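Local coordinates for methyl-accepting chemotaxis protein, putative (Geobacter sulfurreducens, PDB 3OOV) that probably takes part in chemotaxis signalling, with the crystallised GAF domain likely acting as its sensor module, at residues A[26-29]-A[33-36]; A[22-27]-A[150-155]. One frame throughout, in Å; residues are numbered along the deposited sequence.

Contact 1 of 2, residues A[26-29]-A[33-36]; sequences EGLH and GYER
H29 and Y34 meet where a helix hands the chain on to a strand, and the tight part of the contact lies here. H29 ND1 donates to Y34 O at 2.8 Å. The acceptor lies 24° out of the imidazole plane, while the donor sits in the plane of the carbonyl. CG of H29 is anti to the backbone N (chi1 173°), which carries the ring over beside residues 34 and 35. H29 CA adds a C-H...O contact to the same oxygen at 3.2 Å. Y34 N bonds back to L28 O at 3.2 Å, and the Y34 ring turns an edge to that oxygen. L28 CD2 packs on Y34 CD2 at 3.8 Å. Helix 17-31 leads into strand 36-42, a central strand of the GAF-domain sheet, with G33 making the turn at positive phi. Y34 OH hydrogen-bonds D145 OD1 on helix 143-167. The solvent side is looser. G33 is exposed, and its N makes a weak bond to H29 O. CB of E35 points away from the helix; OE1 bonds S136 N, and OE2 forms a salt bridge with R36 NE at 2.8 Å. OE2 lies in the R36 guanidinium plane; NE meets it on the anti side, 33° out of the carboxylate plane.

Contact 2 of 2, residues A[22-27]-A[150-155]; sequences RLCAEG and KLFADQ
F152 CD1 and CE1 meet the backbone of C24 and G27, joining two helices of the GAF domain, 17-31 and 143-167. Both also reach strand 125-133, where C24 and F152 touch F130. The helices come close: the CA atoms of C24 and F152 are 6.3 Å apart. Most of the contact is ring against backbone. F152 CD1 lies 3.4 Å from C24 O, and CE1 is 4.1 Å from G27 C. Both backbone atoms approach the ring obliquely. CG of F152 is anti to its own carbonyl carbon (chi1 -81°), and with CB pointing toward helix 17-31 this carries the ring to the other backbone. I7 and L32 also touch this side chain. Replacing F152 with an alanine would probably leave C24 O and G27 without their aromatic neighbour and open a gap between the two helices. Steric fit governs the position of G27. It brings no side chain to the interface, and a beta carbon there would crowd F152 CE1. Outside the contact, K150 NZ of the same helix as F152 forms a salt bridge with D143 of the second subunit. The apolar side-chain contact is small: C24 CB stands 4.3 Å from F152 CD1. C24 SG, beside its backbone N and anti to the carbonyl carbon (chi1 -78°), comes closer, 3.8 Å from F152 O.

How the contacts relate
Contacts 1 and 2 both use helix 17-31 and share E26 and G27; their centres are about 9 Å apart. They meet directly through L28 of contact 1 and F152 of contact 2, with L28 CD2 3.6 Å from F152 CD2. L28 therefore has Y34 and F152 as neighbours, and it also touches F130 on strand 125-133. Contact 1 lies where the chain leaves the helix near its C-terminal end. Contact 2 sets an earlier part of the same helix against helix 143-167; Y34 packs on T148 and its OH bonds D145 there. The shared E26 binds a glycerol, probably from the crystallisation liquor, through OE1.

Contact 1 of 2, residues A[26-29]-A[33-36]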
loop_
_atom_site.group_PDB
_atom_site.type_symbol
_atom_site.label_atom_id
_atom_site.label_comp_id
_atom_site.label_asym_id
_atom_site.label_seq_id
_atom_site.Cartn_x
_atom_site.Cartn_y
_atom_site.Cartn_z
ATOM N N GLU A 26 -6.312 -22.157 3.427
ATOM C CA GLU A 26 -5.738 -23.255 4.233
ATOM C C GLU A 26 -4.297 -23.085 4.550
ATOM O O GLU A 26 -3.937 -23.087 5.727
ATOM C CB GLU A 26 -6.051 -24.658 3.676
ATOM C CG GLU A 26 -7.563 -24.983 3.924
ATOM C CD GLU A 26 -8.111 -26.317 3.279
ATOM O OE1 GLU A 26 -9.375 -26.436 3.161
ATOM O OE2 GLU A 26 -7.309 -27.233 2.938
ATOM N N GLY A 27 -3.474 -22.841 3.541
ATOM C CA GLY A 27 -2.033 -22.757 3.748
ATOM C C GLY A 27 -1.663 -21.605 4.657
ATOM O O GLY A 27 -0.816 -21.767 5.586
ATOM N N LEU A 28 -2.279 -20.442 4.417
ATOM C CA LEU A 28 -1.962 -19.245 5.188
ATOM C C LEU A 28 -2.328 -19.475 6.633
ATOM O O LEU A 28 -1.605 -19.002 7.494
ATOM C CB LEU A 28 -2.692 -17.968 4.727
ATOM C CG LEU A 28 -2.072 -17.127 3.605
ATOM C CD1 LEU A 28 -3.040 -15.962 3.018
ATOM C CD2 LEU A 28 -0.701 -16.532 4.071
ATOM N N HIS A 29 -3.460 -20.150 6.858
ATOM C CA HIS A 29 -4.040 -20.329 8.181
ATOM C C HIS A 29 -3.335 -21.490 8.905
ATOM O O HIS A 29 -2.654 -21.251 9.910
ATOM C CB HIS A 29 -5.563 -20.608 8.103
ATOM C CG HIS A 29 -6.193 -20.958 9.419
ATOM N ND1 HIS A 29 -6.427 -20.024 10.412
ATOM C CD2 HIS A 29 -6.669 -22.129 9.901
ATOM C CE1 HIS A 29 -7.010 -20.609 11.447
ATOM N NE2 HIS A 29 -7.171 -21.887 11.165
ATOM N N GLY A 33 -0.177 -19.962 10.284
ATOM C CA GLY A 33 -0.696 -19.431 11.557
ATOM C C GLY A 33 -1.471 -18.108 11.504
ATOM O O GLY A 33 -1.848 -17.590 12.580
ATOM N N TYR A 34 -1.787 -17.565 10.308
ATOM C CA TYR A 34 -2.758 -16.390 10.286
ATOM C C TYR A 34 -4.097 -16.871 10.717
ATOM O O TYR A 34 -4.587 -17.898 10.231
ATOM C CB TYR A 34 -2.870 -15.708 8.909
ATOM C CG TYR A 34 -1.546 -15.098 8.594
ATOM C CD1 TYR A 34 -1.157 -13.945 9.257
ATOM C CD2 TYR A 34 -0.615 -15.761 7.789
ATOM C CE1 TYR A 34 0.069 -13.394 9.065
ATOM C CE2 TYR A 34 0.642 -15.217 7.576
ATOM C CZ TYR A 34 0.961 -13.988 8.210
ATOM O OH TYR A 34 2.200 -13.373 8.069
ATOM N N GLU A 35 -4.727 -16.109 11.582
ATOM C CA GLU A 35 -5.887 -16.566 12.307
ATOM C C GLU A 35 -7.173 -16.541 11.422
ATOM O O GLU A 35 -7.947 -17.469 11.461
ATOM C CB GLU A 35 -6.045 -15.597 13.502
ATOM C CG GLU A 35 -7.038 -16.056 14.501
ATOM C CD GLU A 35 -7.687 -14.896 15.348
ATOM O OE1 GLU A 35 -6.857 -14.082 15.911
ATOM O OE2 GLU A 35 -9.010 -14.871 15.453
ATOM N N ARG A 36 -7.401 -15.469 10.656
ATOM C CA ARG A 36 -8.556 -15.336 9.788
ATOM C C ARG A 36 -8.092 -14.976 8.379
ATOM O O ARG A 36 -7.321 -14.032 8.202
ATOM C CB ARG A 36 -9.480 -14.226 10.309
ATOM C CG ARG A 36 -9.696 -14.268 11.753
ATOM C CD ARG A 36 -10.890 -15.090 12.176
ATOM N NE ARG A 36 -11.107 -14.981 13.618
ATOM C CZ ARG A 36 -12.312 -14.878 14.216
ATOM N NH1 ARG A 36 -13.447 -14.839 13.501
ATOM N NH2 ARG A 36 -12.395 -14.792 15.550
#

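Contact 2 of 2, residues A[22-27]-A[150-155]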
loop_
_atom_site.group_PDB
_atom_site.type_symbol
_atom_site.label_atom_id
_atom_site.label_comp_id
_atom_site.label_asym_id
_atom_site.label_seq_id
_atom_site.Cartn_x
_atom_site.Cartn_y
_atom_site.Cartn_z
ATOM N N ARG A 22 -9.516 -21.861 -1.686
ATOM C CA ARG A 22 -9.627 -22.519 -0.407
ATOM C C ARG A 22 -8.264 -23.032 0.124
ATOM O O ARG A 22 -7.903 -22.776 1.284
ATOM C CB ARG A 22 -10.744 -23.576 -0.392
ATOM C CG ARG A 22 -12.156 -22.972 -0.402
ATOM C CD ARG A 22 -13.259 -24.030 -0.171
ATOM N NE ARG A 22 -13.108 -25.156 -1.092
ATOM C CZ ARG A 22 -13.751 -25.309 -2.261
ATOM N NH1 ARG A 22 -14.654 -24.427 -2.695
ATOM N NH2 ARG A 22 -13.484 -26.375 -3.006
ATOM N N LEU A 23 -7.480 -23.636 -0.748
ATOM C CA LEU A 23 -6.139 -24.137 -0.413
ATOM C C LEU A 23 -5.148 -23.045 -0.095
ATOM O O LEU A 23 -4.284 -23.212 0.804
ATOM C CB LEU A 23 -5.559 -24.925 -1.577
ATOM C CG LEU A 23 -6.092 -26.320 -1.875
ATOM C CD1 LEU A 23 -5.731 -26.704 -3.358
ATOM C CD2 LEU A 23 -5.503 -27.381 -0.839
ATOM N N CYS A 24 -5.228 -21.926 -0.822
ATOM C CA CYS A 24 -4.468 -20.762 -0.401
ATOM C C CYS A 24 -4.807 -20.323 1.037
ATOM O O CYS A 24 -3.907 -19.913 1.791
ATOM C CB CYS A 24 -4.718 -19.570 -1.324
ATOM S SG CYS A 24 -3.819 -19.681 -2.859
ATOM N N ALA A 25 -6.080 -20.339 1.380
ATOM C CA ALA A 25 -6.514 -19.829 2.657
ATOM C C ALA A 25 -6.102 -20.871 3.730
ATOM O O ALA A 25 -5.542 -20.525 4.778
ATOM C CB ALA A 25 -7.976 -19.608 2.651
ATOM N N GLU A 26 -6.312 -22.157 3.427
ATOM C CA GLU A 26 -5.738 -23.255 4.233
ATOM C C GLU A 26 -4.297 -23.085 4.550
ATOM O O GLU A 26 -3.937 -23.087 5.727
ATOM C CB GLU A 26 -6.051 -24.658 3.676
ATOM C CG GLU A 26 -7.563 -24.983 3.924
ATOM C CD GLU A 26 -8.111 -26.317 3.279
ATOM O OE1 GLU A 26 -9.375 -26.436 3.161
ATOM O OE2 GLU A 26 -7.309 -27.233 2.938
ATOM N N GLY A 27 -3.474 -22.841 3.541
ATOM C CA GLY A 27 -2.033 -22.757 3.748
ATOM C C GLY A 27 -1.663 -21.605 4.657
ATOM O O GLY A 27 -0.816 -21.767 5.586
ATOM N N LYS A 150 0.849 -11.236 0.054
ATOM C CA LYS A 150 1.171 -10.928 -1.362
ATOM C C LYS A 150 1.698 -12.103 -2.118
ATOM O O LYS A 150 1.357 -12.279 -3.286
ATOM C CB LYS A 150 2.183 -9.786 -1.504
ATOM C CG LYS A 150 1.596 -8.467 -1.293
ATOM C CD LYS A 150 2.618 -7.350 -1.522
ATOM C CE LYS A 150 2.683 -6.932 -2.999
ATOM N NZ LYS A 150 3.468 -5.627 -3.101
ATOM N N LEU A 151 2.491 -12.941 -1.449
ATOM C CA LEU A 151 2.964 -14.161 -2.077
ATOM C C LEU A 151 1.817 -15.096 -2.399
ATOM O O LEU A 151 1.836 -15.733 -3.475
ATOM C CB LEU A 151 3.961 -14.874 -1.172
ATOM C CG LEU A 151 4.838 -16.054 -1.601
ATOM C CD1 LEU A 151 5.881 -15.698 -2.692
ATOM C CD2 LEU A 151 5.549 -16.492 -0.328
ATOM N N PHE A 152 0.858 -15.261 -1.479
ATOM C CA PHE A 152 -0.275 -16.182 -1.728
ATOM C C PHE A 152 -1.286 -15.617 -2.725
ATOM O O PHE A 152 -1.917 -16.394 -3.454
ATOM C CB PHE A 152 -1.017 -16.601 -0.429
ATOM C CG PHE A 152 -0.318 -17.718 0.328
ATOM C CD1 PHE A 152 -0.888 -18.949 0.429
ATOM C CD2 PHE A 152 0.905 -17.483 0.968
ATOM C CE1 PHE A 152 -0.229 -20.001 1.116
ATOM C CE2 PHE A 152 1.553 -18.497 1.633
ATOM C CZ PHE A 152 0.975 -19.763 1.717
ATOM N N ALA A 153 -1.475 -14.286 -2.712
ATOM C CA ALA A 153 -2.277 -13.592 -3.741
ATOM C C ALA A 153 -1.661 -13.827 -5.133
ATOM O O ALA A 153 -2.404 -14.138 -6.093
ATOM C CB ALA A 153 -2.431 -12.102 -3.454
ATOM N N ASP A 154 -0.328 -13.687 -5.228
ATOM C CA ASP A 154 0.445 -14.048 -6.447
ATOM C C ASP A 154 0.261 -15.466 -6.957
ATOM O O ASP A 154 0.060 -15.659 -8.146
ATOM C CB ASP A 154 1.945 -13.901 -6.242
ATOM C CG ASP A 154 2.387 -12.517 -6.248
ATOM O OD1 ASP A 154 1.628 -11.660 -6.759
ATOM O OD2 ASP A 154 3.508 -12.285 -5.714
ATOM N N GLN A 155 0.382 -16.454 -6.077
ATOM C CA GLN A 155 -0.048 -17.838 -6.397
ATOM C C GLN A 155 -1.518 -18.015 -6.818
ATOM O O GLN A 155 -1.849 -18.773 -7.761
ATOM C CB GLN A 155 0.221 -18.795 -5.199
ATOM C CG GLN A 155 1.714 -18.761 -4.678
ATOM C CD GLN A 155 2.763 -18.914 -5.831
ATOM O OE1 GLN A 155 2.748 -19.912 -6.589
ATOM N NE2 GLN A 155 3.671 -17.910 -5.958
#